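Long-range contacts in beta-glucosidase (Chaetomella raphigera, PDB 6JXG), which probably hydrolyses terminal, non-reducing beta-D-glucosyl residues to release beta-D-glucose, as a secreted glycoside hydrolase family 3 enzyme of cellulose breakdown: residues 95-100 against 316-321; 128-133 against 558-563; 342-347 against 517-522; 476-481 against 498-503; 554-559 against 644-649. All coordinates share one frame; numbering follows the deposited sequence.

Interaction 1 (95-100 against 316-321)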
# COMPACT_ATOMS: atom_id res chain seq x y z
N GLY A 95 11.11 -7.87 -6.06
CA GLY A 95 11.14 -9.27 -6.45
C GLY A 95 12.50 -9.75 -6.92
O GLY A 95 12.88 -10.93 -6.64
N GLN A 96 13.23 -8.90 -7.62
CA GLN A 96 14.66 -9.22 -7.92
C GLN A 96 15.52 -9.54 -6.72
O GLN A 96 16.28 -10.58 -6.69
CB GLN A 96 15.30 -8.12 -8.76
CG GLN A 96 14.76 -8.14 -10.18
CD GLN A 96 15.19 -6.96 -10.97
OE1 GLN A 96 15.61 -5.92 -10.42
NE2 GLN A 96 15.07 -7.09 -12.29
N GLU A 97 15.38 -8.71 -5.68
CA GLU A 97 16.10 -8.98 -4.45
C GLU A 97 15.65 -10.31 -3.77
O GLU A 97 16.49 -11.07 -3.24
CB GLU A 97 16.03 -7.79 -3.47
CG GLU A 97 16.65 -6.54 -4.05
CD GLU A 97 16.96 -5.39 -3.10
OE1 GLU A 97 16.78 -5.47 -1.85
OE2 GLU A 97 17.36 -4.32 -3.68
N ALA A 98 14.33 -10.52 -3.67
CA ALA A 98 13.75 -11.68 -3.02
C ALA A 98 14.32 -12.96 -3.74
O ALA A 98 14.85 -13.90 -3.09
CB ALA A 98 12.24 -11.61 -3.11
N LYS A 99 14.20 -13.02 -5.08
CA LYS A 99 14.68 -14.18 -5.82
C LYS A 99 16.17 -14.43 -5.58
O LYS A 99 16.60 -15.59 -5.39
CB LYS A 99 14.42 -14.00 -7.34
CG LYS A 99 15.16 -15.07 -8.16
CD LYS A 99 14.51 -15.37 -9.52
CE LYS A 99 15.35 -16.42 -10.30
NZ LYS A 99 15.36 -16.19 -11.80
N ALA A 100 16.95 -13.36 -5.63
CA ALA A 100 18.40 -13.48 -5.53
C ALA A 100 18.80 -14.06 -4.14
O ALA A 100 19.83 -14.71 -4.03
CB ALA A 100 19.05 -12.13 -5.81
N PRO A 316 24.20 -12.82 -0.33
CA PRO A 316 24.92 -11.87 -1.19
C PRO A 316 24.34 -10.43 -1.08
O PRO A 316 23.19 -10.22 -0.55
CB PRO A 316 24.69 -12.43 -2.54
CG PRO A 316 23.36 -13.04 -2.46
CD PRO A 316 23.31 -13.68 -1.11
N ASN A 317 25.08 -9.45 -1.59
CA ASN A 317 24.56 -8.10 -1.59
C ASN A 317 23.66 -8.03 -2.80
O ASN A 317 24.13 -8.20 -3.91
CB ASN A 317 25.66 -7.11 -1.68
CG ASN A 317 25.18 -5.71 -2.06
OD1 ASN A 317 24.08 -5.30 -1.76
ND2 ASN A 317 26.06 -4.96 -2.65
N VAL A 318 22.37 -7.84 -2.58
CA VAL A 318 21.42 -7.87 -3.70
C VAL A 318 20.89 -6.48 -4.09
O VAL A 318 19.95 -6.39 -4.84
CB VAL A 318 20.25 -8.85 -3.37
CG1 VAL A 318 20.73 -10.28 -3.12
CG2 VAL A 318 19.45 -8.40 -2.19
N GLN A 319 21.46 -5.40 -3.58
CA GLN A 319 20.91 -4.05 -3.81
C GLN A 319 20.88 -3.62 -5.26
O GLN A 319 20.02 -2.85 -5.64
CB GLN A 319 21.67 -3.00 -3.05
CG GLN A 319 21.51 -3.19 -1.53
CD GLN A 319 22.29 -2.14 -0.78
OE1 GLN A 319 21.97 -0.98 -0.82
NE2 GLN A 319 23.38 -2.56 -0.13
N ALA A 320 21.85 -4.10 -6.03
CA ALA A 320 21.92 -3.80 -7.43
C ALA A 320 21.76 -2.25 -7.62
O ALA A 320 22.38 -1.51 -6.86
CB ALA A 320 20.88 -4.63 -8.18
N ASP A 321 20.98 -1.81 -8.60
CA ASP A 321 20.76 -0.40 -8.89
C ASP A 321 19.38 0.04 -8.36
O ASP A 321 18.79 1.01 -8.84
CB ASP A 321 20.86 -0.15 -10.43
CG ASP A 321 19.87 -0.97 -11.21
OD1 ASP A 321 19.65 -0.61 -12.37
OD2 ASP A 321 19.28 -1.93 -10.72
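One face of the Glu97 carboxylate is turned to the backbone of Val318 and Gln319: Val318 O lies over it 3.6 Å from Glu97 CD, and Gln319 CA sits 3.6 Å from Glu97 OE2. The same face is approached by the CG2 methyl of Val318. Residues 316-321 themselves only pack on the group, while His322, the next residue of the chain, and Thr70 make hydrogen bonds to Glu97 OE2 through ND1 and OG1. The second flat group, the Asn317 amide, receives two donors at OD1 from opposite faces of its plane. Gln319 N closes an Asx turn with Asn317 OD1 at 3.2 Å, and Gln319 NE2 reaches the same oxygen at 3.3 Å.

No hydrogen bond joins the two segments, and Val318 carries the apolar part. Its two methyls meet two residues one helical turn apart: with chi1 at -60°, CG1 stands beside the backbone N and meets Ala100 CB at 3.7 Å, whereas CG2 rests 3.7 Å from Glu97 CB.

The contact fastens the last turn of helix 84-100, part of the family 3 N-terminal (TIM-barrel clan) region, to the loop between helix 278-294 and helix 323-332. A backbone hydrogen bond between Val318 and Asn68, a glycosylated residue, ties that loop to the segment between strand 55-57 and helix 75-79.

Interaction 2 (128-133 against 558-563)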
# COMPACT_ATOMS: atom_id res chain seq x y z
N SER A 128 -3.92 2.97 -0.22
CA SER A 128 -5.01 4.00 -0.08
C SER A 128 -6.40 3.46 0.16
O SER A 128 -6.74 2.36 -0.24
CB SER A 128 -5.04 4.99 -1.23
OG SER A 128 -5.90 4.62 -2.25
N PRO A 129 -7.27 4.30 0.76
CA PRO A 129 -8.67 3.96 0.93
C PRO A 129 -9.55 4.17 -0.31
O PRO A 129 -10.77 3.98 -0.24
CB PRO A 129 -9.14 4.90 2.08
CG PRO A 129 -8.27 6.07 1.94
CD PRO A 129 -6.91 5.49 1.55
N ASP A 130 -8.93 4.45 -1.46
CA ASP A 130 -9.62 4.39 -2.74
C ASP A 130 -9.39 3.05 -3.43
O ASP A 130 -8.27 2.66 -3.73
CB ASP A 130 -9.14 5.46 -3.70
CG ASP A 130 -9.94 5.43 -4.97
OD1 ASP A 130 -11.11 5.93 -4.90
OD2 ASP A 130 -9.45 4.86 -5.98
N PRO A 131 -10.48 2.29 -3.69
CA PRO A 131 -10.24 0.95 -4.16
C PRO A 131 -9.64 0.90 -5.56
O PRO A 131 -8.95 -0.09 -5.89
CB PRO A 131 -11.66 0.33 -4.14
CG PRO A 131 -12.61 1.47 -4.22
CD PRO A 131 -11.88 2.55 -3.40
N TYR A 132 -9.94 1.89 -6.44
CA TYR A 132 -9.44 1.86 -7.81
C TYR A 132 -7.91 2.07 -7.80
O TYR A 132 -7.14 1.31 -8.47
CB TYR A 132 -10.13 2.94 -8.66
CG TYR A 132 -9.69 2.90 -10.08
CD1 TYR A 132 -10.27 2.02 -10.97
CD2 TYR A 132 -8.64 3.67 -10.53
CE1 TYR A 132 -9.85 1.98 -12.32
CE2 TYR A 132 -8.20 3.59 -11.81
CZ TYR A 132 -8.81 2.75 -12.72
OH TYR A 132 -8.29 2.75 -14.05
N LEU A 133 -7.47 3.14 -7.13
CA LEU A 133 -6.03 3.41 -7.01
C LEU A 133 -5.32 2.24 -6.38
O LEU A 133 -4.22 1.80 -6.81
CB LEU A 133 -5.77 4.67 -6.18
CG LEU A 133 -4.31 5.10 -5.90
CD1 LEU A 133 -3.61 5.32 -7.21
CD2 LEU A 133 -4.30 6.36 -5.08
N ASP A 558 -13.35 7.87 3.36
CA ASP A 558 -12.53 8.93 2.87
C ASP A 558 -13.38 9.94 2.04
O ASP A 558 -14.47 10.33 2.46
CB ASP A 558 -11.25 8.40 2.15
CG ASP A 558 -10.16 9.46 2.04
OD1 ASP A 558 -9.30 9.69 2.97
OD2 ASP A 558 -10.16 10.07 0.96
N TYR A 559 -12.90 10.34 0.87
CA TYR A 559 -13.56 11.42 0.09
C TYR A 559 -15.00 11.14 -0.29
O TYR A 559 -15.77 12.07 -0.50
CB TYR A 559 -12.75 11.82 -1.16
CG TYR A 559 -12.70 10.78 -2.28
CD1 TYR A 559 -13.50 10.90 -3.38
CD2 TYR A 559 -11.83 9.68 -2.20
CE1 TYR A 559 -13.51 9.96 -4.39
CE2 TYR A 559 -11.77 8.80 -3.25
CZ TYR A 559 -12.65 8.90 -4.32
OH TYR A 559 -12.62 7.96 -5.34
N ARG A 560 -15.34 9.86 -0.47
CA ARG A 560 -16.73 9.46 -0.72
C ARG A 560 -17.66 9.99 0.38
O ARG A 560 -18.76 10.45 0.08
CB ARG A 560 -16.81 7.93 -0.77
CG ARG A 560 -16.09 7.28 -1.96
CD ARG A 560 -15.86 5.77 -1.69
NE ARG A 560 -15.74 5.02 -2.96
CZ ARG A 560 -14.66 5.00 -3.73
NH1 ARG A 560 -13.58 5.66 -3.34
NH2 ARG A 560 -14.68 4.40 -4.94
N HIS A 561 -17.22 9.93 1.62
CA HIS A 561 -17.95 10.52 2.74
C HIS A 561 -18.00 12.03 2.73
O HIS A 561 -19.09 12.63 2.88
CB HIS A 561 -17.41 10.02 4.07
CG HIS A 561 -17.92 10.75 5.26
ND1 HIS A 561 -19.23 10.67 5.71
CD2 HIS A 561 -17.27 11.54 6.14
CE1 HIS A 561 -19.36 11.42 6.80
NE2 HIS A 561 -18.18 11.94 7.09
N PHE A 562 -16.85 12.64 2.56
CA PHE A 562 -16.80 14.12 2.51
C PHE A 562 -17.75 14.60 1.42
O PHE A 562 -18.51 15.59 1.64
CB PHE A 562 -15.39 14.65 2.33
CG PHE A 562 -14.50 14.45 3.52
CD1 PHE A 562 -14.23 15.48 4.38
CD2 PHE A 562 -13.93 13.18 3.79
CE1 PHE A 562 -13.43 15.31 5.46
CE2 PHE A 562 -13.16 12.99 4.94
CZ PHE A 562 -12.89 14.06 5.77
N ASP A 563 -17.70 13.92 0.25
CA ASP A 563 -18.52 14.32 -0.87
C ASP A 563 -20.03 14.09 -0.52
O ASP A 563 -20.87 14.99 -0.68
CB ASP A 563 -18.16 13.55 -2.16
CG ASP A 563 -16.79 13.85 -2.67
OD1 ASP A 563 -16.16 14.82 -2.20
OD2 ASP A 563 -16.33 13.15 -3.64
O HOH W 1 -12.57 6.15 -0.68
O HOH W 2 -12.52 4.41 -6.70
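The carboxylate of Asp130 receives Tyr559 and Arg560 from opposite faces. Tyr559 OH donates to Asp130 OD1 at 2.6 Å from the syn side, and Arg560 NH1 donates to the same oxygen at 2.9 Å from the anti side; each donor stands 33° out of the carboxylate plane. The guanidinium bond is nearly straight and runs in the plane of the Arg560 group, making a salt bridge. Tyrosine ring and carboxylate planes are 29° apart, and OD1 lies at the edge of the ring.

Water 2 donates a third hydrogen bond to Asp130 OD1 and accepts one from Arg560 NH2. Water 1 links Arg560 NH1 to Pro129 O, 2.9 Å from each. The guanidinium has one face packed on the Pro131 ring, whose CD is 3.5 Å from Arg560 NH1, so its rotation is fixed by polar partners at the edge and by the proline over that face. Pro129 CG rests 3.8 Å from Asp558 CB.

The chi1 of -176° swings the Asp130 carboxylate beside its own carbonyl carbon; there OD1 serves the partner segment, while OD2 takes Leu133 N on its anti lone pair at 2.9 Å. This is an N-cap of helix 131-147, preceded by an ST turn at Ser128. Buried throughout, the arrangement is an interdomain junction, joining the N-terminal and C-terminal family 3 regions through the starts of helices 131-147 and 559-564.

Interaction 3 (342-347 against 517-522). With MAN (alpha-D-mannopyranose), chain E.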
# COMPACT_ATOMS: atom_id res chain seq x y z
N LYS A 342 5.69 31.55 -4.27
CA LYS A 342 6.86 30.88 -4.75
C LYS A 342 7.94 30.83 -3.70
O LYS A 342 9.15 30.93 -4.02
CB LYS A 342 7.37 31.55 -6.02
CG LYS A 342 6.29 31.69 -7.09
CD LYS A 342 6.83 32.47 -8.27
CE LYS A 342 7.08 31.58 -9.45
NZ LYS A 342 6.15 31.83 -10.57
N ALA A 343 7.52 30.63 -2.47
CA ALA A 343 8.45 30.28 -1.40
C ALA A 343 9.39 29.16 -1.87
O ALA A 343 10.60 29.22 -1.72
CB ALA A 343 7.68 29.88 -0.15
N LEU A 344 8.83 28.17 -2.55
CA LEU A 344 9.59 27.10 -3.10
C LEU A 344 9.45 27.13 -4.63
O LEU A 344 8.43 27.55 -5.19
CB LEU A 344 9.07 25.76 -2.54
CG LEU A 344 9.37 25.41 -1.07
CD1 LEU A 344 8.71 24.10 -0.66
CD2 LEU A 344 10.85 25.32 -0.76
N PRO A 345 10.49 26.68 -5.31
CA PRO A 345 11.68 26.12 -4.73
C PRO A 345 12.62 27.19 -4.14
O PRO A 345 12.51 28.38 -4.45
CB PRO A 345 12.39 25.47 -5.94
CG PRO A 345 11.96 26.37 -7.09
CD PRO A 345 10.53 26.69 -6.78
N LEU A 346 13.53 26.73 -3.31
CA LEU A 346 14.56 27.61 -2.75
C LEU A 346 15.48 28.14 -3.84
O LEU A 346 15.73 27.48 -4.84
CB LEU A 346 15.43 26.84 -1.77
CG LEU A 346 14.80 26.19 -0.52
CD1 LEU A 346 15.81 25.33 0.20
CD2 LEU A 346 14.27 27.26 0.40
N LYS A 347 16.02 29.32 -3.62
CA LYS A 347 16.81 29.96 -4.67
C LYS A 347 17.87 30.86 -4.04
O LYS A 347 17.68 32.07 -3.92
CB LYS A 347 15.85 30.76 -5.55
CG LYS A 347 15.05 31.79 -4.76
CD LYS A 347 13.50 31.74 -4.87
CE LYS A 347 12.93 31.92 -3.46
NZ LYS A 347 11.57 32.49 -3.18
N ASP A 517 15.49 17.05 -4.11
CA ASP A 517 15.20 17.12 -5.56
C ASP A 517 14.03 18.10 -5.76
O ASP A 517 13.95 18.81 -6.78
CB ASP A 517 14.77 15.78 -6.17
CG ASP A 517 15.91 14.77 -6.32
OD1 ASP A 517 17.10 15.16 -6.23
OD2 ASP A 517 15.63 13.57 -6.54
N ILE A 518 13.10 18.11 -4.81
CA ILE A 518 11.95 19.05 -4.87
C ILE A 518 12.27 20.41 -4.24
O ILE A 518 11.97 21.47 -4.84
CB ILE A 518 10.68 18.39 -4.25
CG1 ILE A 518 10.09 17.41 -5.27
CG2 ILE A 518 9.60 19.40 -3.83
CD1 ILE A 518 10.46 16.04 -4.93
N LEU A 519 12.84 20.41 -3.06
CA LEU A 519 13.12 21.67 -2.36
C LEU A 519 13.98 22.62 -3.16
O LEU A 519 13.71 23.82 -3.14
CB LEU A 519 13.81 21.43 -1.04
CG LEU A 519 12.97 20.78 0.07
CD1 LEU A 519 13.83 20.63 1.34
CD2 LEU A 519 11.69 21.51 0.35
N TYR A 520 14.98 22.11 -3.86
CA TYR A 520 15.89 22.99 -4.63
C TYR A 520 15.47 23.13 -6.08
O TYR A 520 16.15 23.72 -6.90
CB TYR A 520 17.34 22.51 -4.45
CG TYR A 520 17.98 23.10 -3.20
CD1 TYR A 520 18.55 24.40 -3.22
CD2 TYR A 520 18.00 22.39 -1.99
CE1 TYR A 520 19.13 24.95 -2.08
CE2 TYR A 520 18.54 22.94 -0.84
CZ TYR A 520 19.13 24.20 -0.89
OH TYR A 520 19.68 24.72 0.26
N GLY A 521 14.33 22.54 -6.44
CA GLY A 521 13.72 22.77 -7.71
C GLY A 521 14.25 22.01 -8.91
O GLY A 521 13.93 22.37 -10.03
N SER A 522 15.05 20.96 -8.71
CA SER A 522 15.51 20.19 -9.87
C SER A 522 14.31 19.58 -10.54
O SER A 522 14.27 19.45 -11.79
CB SER A 522 16.56 19.10 -9.51
OG SER A 522 16.07 18.18 -8.53
C1 MAN E . 14.52 31.95 2.65
C2 MAN E . 14.22 33.44 2.44
C3 MAN E . 12.83 33.78 1.91
C4 MAN E . 12.43 32.83 0.78
C5 MAN E . 12.55 31.45 1.38
C6 MAN E . 11.97 30.40 0.46
O2 MAN E . 15.13 33.83 1.47
O3 MAN E . 12.91 35.09 1.42
O4 MAN E . 11.10 33.07 0.28
O5 MAN E . 13.90 31.16 1.67
O6 MAN E . 12.72 30.31 -0.73
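A single backbone hydrogen bond joins the segments: Leu346 N donates to Leu519 O at 2.9 Å, nearly along the C=O axis, and so gives a carbonyl at the C-terminal end of helix 511-519 a partner from the loop.

The apolar contacts flank it. Leu346 CD1 lies over one face of the Tyr520 ring as a CH-pi contact, 3.9 Å from the centroid, offset toward the rim and nearest to Tyr520 CZ. Its side chain reaches there with CG beside the backbone N (chi1 -60°), while CD2 turns toward the mannose. Leu344 sets both methyls against Leu519 CD2, each at 4.1 Å. With Leu346 replaced by alanine, the Tyr520 face is likely to lose its methyl cover, and a gap would probably open between ring and mannose.

The third kind is a proline ring packed on backbone. Pro345, which follows a cis peptide bond, brings CB to 3.5 Å from Gly521 CA; Gly521, with positive phi, has no side chain to stand in the way of that ring.

One polar bond set among leucine, proline and aromatic carbons implies a junction held chiefly by close apolar fit, with the sugar lying along its border.

Interaction 4 (476-481 against 498-503)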
# COMPACT_ATOMS: atom_id res chain seq x y z
N ASN A 476 9.44 33.56 7.40
CA ASN A 476 9.47 32.68 6.21
C ASN A 476 9.74 31.27 6.65
O ASN A 476 10.91 30.88 6.78
CB ASN A 476 10.51 33.08 5.17
CG ASN A 476 10.18 34.41 4.52
OD1 ASN A 476 9.27 34.51 3.69
ND2 ASN A 476 10.87 35.44 4.95
N VAL A 477 8.67 30.52 6.83
CA VAL A 477 8.78 29.17 7.31
C VAL A 477 8.32 28.17 6.30
O VAL A 477 7.19 28.24 5.81
CB VAL A 477 7.93 28.99 8.58
CG1 VAL A 477 8.08 27.56 9.14
CG2 VAL A 477 8.32 30.05 9.64
N ILE A 478 9.14 27.16 6.07
CA ILE A 478 8.73 26.02 5.21
C ILE A 478 8.54 24.83 6.16
O ILE A 478 9.50 24.50 6.92
CB ILE A 478 9.89 25.65 4.29
CG1 ILE A 478 10.37 26.88 3.49
CG2 ILE A 478 9.55 24.43 3.42
CD1 ILE A 478 9.38 27.56 2.63
N VAL A 479 7.37 24.20 6.18
CA VAL A 479 7.13 23.00 6.99
C VAL A 479 7.27 21.74 6.12
O VAL A 479 6.57 21.58 5.15
CB VAL A 479 5.74 23.01 7.66
CG1 VAL A 479 5.50 21.77 8.50
CG2 VAL A 479 5.56 24.26 8.49
N VAL A 480 8.18 20.87 6.52
CA VAL A 480 8.31 19.49 5.94
C VAL A 480 7.71 18.48 6.88
O VAL A 480 8.16 18.40 8.03
CB VAL A 480 9.76 19.14 5.65
CG1 VAL A 480 9.89 17.71 5.14
CG2 VAL A 480 10.28 20.13 4.65
N ILE A 481 6.77 17.65 6.38
CA ILE A 481 6.09 16.72 7.19
C ILE A 481 6.34 15.33 6.67
O ILE A 481 6.01 15.07 5.50
CB ILE A 481 4.59 16.98 7.20
CG1 ILE A 481 4.26 18.38 7.66
CG2 ILE A 481 3.86 16.01 8.12
CD1 ILE A 481 2.75 18.64 7.75
N VAL A 498 4.03 30.66 7.88
CA VAL A 498 4.20 29.35 7.16
C VAL A 498 3.85 29.59 5.70
O VAL A 498 2.66 29.88 5.34
CB VAL A 498 3.35 28.25 7.77
CG1 VAL A 498 3.38 26.97 6.88
CG2 VAL A 498 3.85 27.90 9.18
N LYS A 499 4.89 29.60 4.90
CA LYS A 499 4.78 29.95 3.50
C LYS A 499 4.67 28.72 2.60
O LYS A 499 4.17 28.85 1.49
CB LYS A 499 6.01 30.75 3.02
CG LYS A 499 6.31 32.01 3.86
CD LYS A 499 5.12 32.94 3.93
CE LYS A 499 5.48 34.26 4.60
NZ LYS A 499 4.20 34.89 4.92
N ALA A 500 5.13 27.55 3.06
CA ALA A 500 5.01 26.29 2.25
C ALA A 500 4.92 25.08 3.17
O ALA A 500 5.51 25.06 4.26
CB ALA A 500 6.11 26.18 1.24
N ILE A 501 4.07 24.13 2.79
CA ILE A 501 3.95 22.89 3.51
C ILE A 501 4.21 21.76 2.48
O ILE A 501 3.51 21.64 1.48
CB ILE A 501 2.57 22.72 4.16
CG1 ILE A 501 2.32 23.84 5.17
CG2 ILE A 501 2.50 21.41 4.91
CD1 ILE A 501 0.95 23.73 5.75
N VAL A 502 5.25 20.97 2.76
CA VAL A 502 5.62 19.83 1.93
C VAL A 502 5.25 18.54 2.63
O VAL A 502 5.79 18.24 3.67
CB VAL A 502 7.12 19.86 1.72
CG1 VAL A 502 7.53 18.69 0.88
CG2 VAL A 502 7.52 21.26 1.18
N TRP A 503 4.26 17.81 2.10
CA TRP A 503 3.83 16.53 2.63
C TRP A 503 4.75 15.47 1.99
O TRP A 503 4.49 14.95 0.87
CB TRP A 503 2.36 16.34 2.29
CG TRP A 503 1.73 15.24 2.91
CD1 TRP A 503 1.50 14.03 2.33
CD2 TRP A 503 1.14 15.21 4.21
NE1 TRP A 503 0.86 13.22 3.22
CE2 TRP A 503 0.59 13.92 4.38
CE3 TRP A 503 1.03 16.13 5.24
CZ2 TRP A 503 0.00 13.53 5.54
CZ3 TRP A 503 0.44 15.73 6.42
CH2 TRP A 503 -0.07 14.45 6.57
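A parallel beta-alpha-beta unit, strand 477-483, helix 490-493 and strand 498-503, brings Val479 and Ile481 beside Ala500 and Val502 as adjacent strands of a sheet in the family 3 C-terminal region. The segment axes are 4.7 Å apart and 13° from parallel. Val479 N bonds to Ala500 O and Val479 O to Val502 N of the same strand, each at 2.8 Å; Ile481 N continues the ladder to Val502 O. At the other end Lys499 N bonds to Val477 O, and a beta bulge there shifts the register by one residue.

On the face with Val477, Val479 and Ile481, Val479 CG2 meets Val498 CG1 at 3.8 Å. Both end methyls of Ile481 meet the CE3-CZ3 side of Trp503, CG2, anti to the backbone N, 3.8 Å from CZ3; CD1 also reaches Ile501 CG2 at 4.0 Å. Replacing Ile481 by alanine is likely to strip the Trp503 six-membered ring and Ile501 CG2 of the methyls packed against them. On the reverse face, Ile478 CD1 touches Ala500 CB at 3.8 Å.

Helix 463-471 packs on Val477, Val479 and Val498 through Val467 and Val470; strand 431-438 continues the sheet beside 477-483, and the antiparallel strand 335-339 borders 498-503.

Interaction 5 (554-559 against 644-649)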
# COMPACT_ATOMS: atom_id res chain seq x y z
N GLY A 554 -20.45 2.16 5.57
CA GLY A 554 -20.65 1.45 4.34
C GLY A 554 -19.67 1.91 3.28
O GLY A 554 -18.46 2.04 3.50
N LEU A 555 -20.20 2.23 2.11
CA LEU A 555 -19.41 2.62 0.99
C LEU A 555 -18.67 3.94 1.15
O LEU A 555 -17.83 4.27 0.29
CB LEU A 555 -20.35 2.75 -0.24
CG LEU A 555 -21.03 1.46 -0.70
CD1 LEU A 555 -22.20 1.72 -1.60
CD2 LEU A 555 -20.02 0.57 -1.39
N PHE A 556 -19.04 4.73 2.16
CA PHE A 556 -18.70 6.13 2.23
C PHE A 556 -17.49 6.32 3.17
O PHE A 556 -17.63 6.60 4.33
CB PHE A 556 -19.94 6.95 2.68
CG PHE A 556 -21.11 6.84 1.70
CD1 PHE A 556 -21.16 7.62 0.60
CD2 PHE A 556 -22.13 5.91 1.91
CE1 PHE A 556 -22.22 7.51 -0.28
CE2 PHE A 556 -23.17 5.76 1.02
CZ PHE A 556 -23.22 6.56 -0.09
N VAL A 557 -16.31 6.14 2.59
CA VAL A 557 -15.05 6.14 3.29
C VAL A 557 -14.15 7.16 2.58
O VAL A 557 -14.23 7.34 1.37
CB VAL A 557 -14.51 4.73 3.22
CG1 VAL A 557 -13.05 4.67 3.30
CG2 VAL A 557 -15.17 3.87 4.30
N ASP A 558 -13.35 7.87 3.36
CA ASP A 558 -12.53 8.93 2.87
C ASP A 558 -13.38 9.94 2.04
O ASP A 558 -14.47 10.33 2.46
CB ASP A 558 -11.25 8.40 2.15
CG ASP A 558 -10.16 9.46 2.04
OD1 ASP A 558 -9.30 9.69 2.97
OD2 ASP A 558 -10.16 10.07 0.96
N TYR A 559 -12.90 10.34 0.87
CA TYR A 559 -13.56 11.42 0.09
C TYR A 559 -15.00 11.14 -0.29
O TYR A 559 -15.77 12.07 -0.50
CB TYR A 559 -12.75 11.82 -1.16
CG TYR A 559 -12.70 10.78 -2.28
CD1 TYR A 559 -13.50 10.90 -3.38
CD2 TYR A 559 -11.83 9.68 -2.20
CE1 TYR A 559 -13.51 9.96 -4.39
CE2 TYR A 559 -11.77 8.80 -3.25
CZ TYR A 559 -12.65 8.90 -4.32
OH TYR A 559 -12.62 7.96 -5.34
N ALA A 644 -28.10 4.10 -4.38
CA ALA A 644 -27.40 5.28 -3.90
C ALA A 644 -25.91 4.99 -3.61
O ALA A 644 -25.52 4.01 -2.97
CB ALA A 644 -28.08 5.84 -2.70
N SER A 645 -25.07 5.84 -4.16
CA SER A 645 -23.62 5.55 -4.22
C SER A 645 -22.84 6.85 -3.94
O SER A 645 -23.43 7.94 -3.97
CB SER A 645 -23.26 5.07 -5.62
OG SER A 645 -24.07 4.01 -6.06
N PRO A 646 -21.53 6.73 -3.72
CA PRO A 646 -20.79 8.01 -3.65
C PRO A 646 -21.03 8.80 -4.92
O PRO A 646 -21.11 8.20 -6.05
CB PRO A 646 -19.34 7.59 -3.54
CG PRO A 646 -19.37 6.14 -3.05
CD PRO A 646 -20.61 5.57 -3.72
N PRO A 647 -21.09 10.12 -4.76
CA PRO A 647 -21.29 10.98 -5.94
C PRO A 647 -20.23 10.86 -7.01
O PRO A 647 -20.58 10.89 -8.15
CB PRO A 647 -21.30 12.41 -5.38
CG PRO A 647 -21.45 12.26 -3.91
CD PRO A 647 -21.11 10.87 -3.50
N LYS A 648 -18.98 10.62 -6.60
CA LYS A 648 -17.82 10.56 -7.50
C LYS A 648 -16.97 9.36 -7.03
O LYS A 648 -16.67 9.18 -5.82
CB LYS A 648 -16.93 11.83 -7.33
CG LYS A 648 -17.29 13.06 -8.16
CD LYS A 648 -16.40 14.28 -7.87
CE LYS A 648 -16.76 14.88 -6.50
NZ LYS A 648 -16.28 16.21 -6.09
N GLN A 649 -16.53 8.54 -7.98
CA GLN A 649 -15.61 7.43 -7.63
C GLN A 649 -14.48 7.42 -8.64
O GLN A 649 -14.74 7.41 -9.87
CB GLN A 649 -16.35 6.13 -7.77
CG GLN A 649 -17.35 5.93 -6.67
CD GLN A 649 -17.86 4.53 -6.64
OE1 GLN A 649 -17.31 3.67 -5.97
NE2 GLN A 649 -18.90 4.27 -7.39
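Phe556 packs across Pro646. From CB, chi1 of -61° places CG beside the backbone N and swings the ring to the 644-649 loop. CD1 comes within 4.3 Å of Pro646 CG. At CE1 the contact tightens, with Pro646 N 3.6 Å away and the ring carbon Pro646 CG at 4.2 Å. The tip, CZ, reaches along the chain to Ser645 C at 3.9 Å. The phenyl therefore follows the peptide linking Ser645 to Pro646, a link that has no N-H to offer, and the meeting is purely van der Waals. Leu555 CB lies over one face of the same ring and close to Pro646 CD, while Leu555 O is 4.1 Å from Pro646 CG.

The loop 644-649 joins strands 628-637 and 649-658 of the fibronectin type III-like domain, and the 554-559 loop leads into helix 559-564 of the family 3 C-terminal region, so the pairing is an interdomain packing of two loops without a hydrogen bond between them. Arg176, on helix 175-182, adds polar links by hydrogen bonds to Ala644 O and Ser645 OG; Leu555 packs on the same helix.

Farther along, Tyr559 brings CE1 to 3.6 Å from Lys648 O, and its OH lies 3.8 Å from Gln649 CA. That hydroxyl, which donates to Asp130, is also hydrogen-bonded to Leu650 N, while the ring stacks with Phe573. The Lys648 ammonium has its own partner in Ser701 O, and Gln649 OE1 is hydrogen-bonded to Arg560 NH2.

Overall arrangement
Interactions 2 and 5 form one continuous region: their centres are 7 Å apart, they share Asp558 and Tyr559, and Arg560 NH2 meets Gln649 OE1 at 2.9 Å, so N-terminal, C-terminal and fibronectin-like regions converge there. Interactions 3 and 4 make a second cluster, with centres 12 Å apart; Leu344 CD1 packs 3.6 Å from Val502 CG2, joining the loop to the sheet. The O-linked mannose borders this cluster, touching Leu346 and Asn476. Between the clusters, nearest atoms of interactions 2 and 4 are about 10 Å apart. Interaction 1, close to a glycan attached to the protein, touches none of the others; the nearest, interaction 3, is about 13 Å away between nearest atoms.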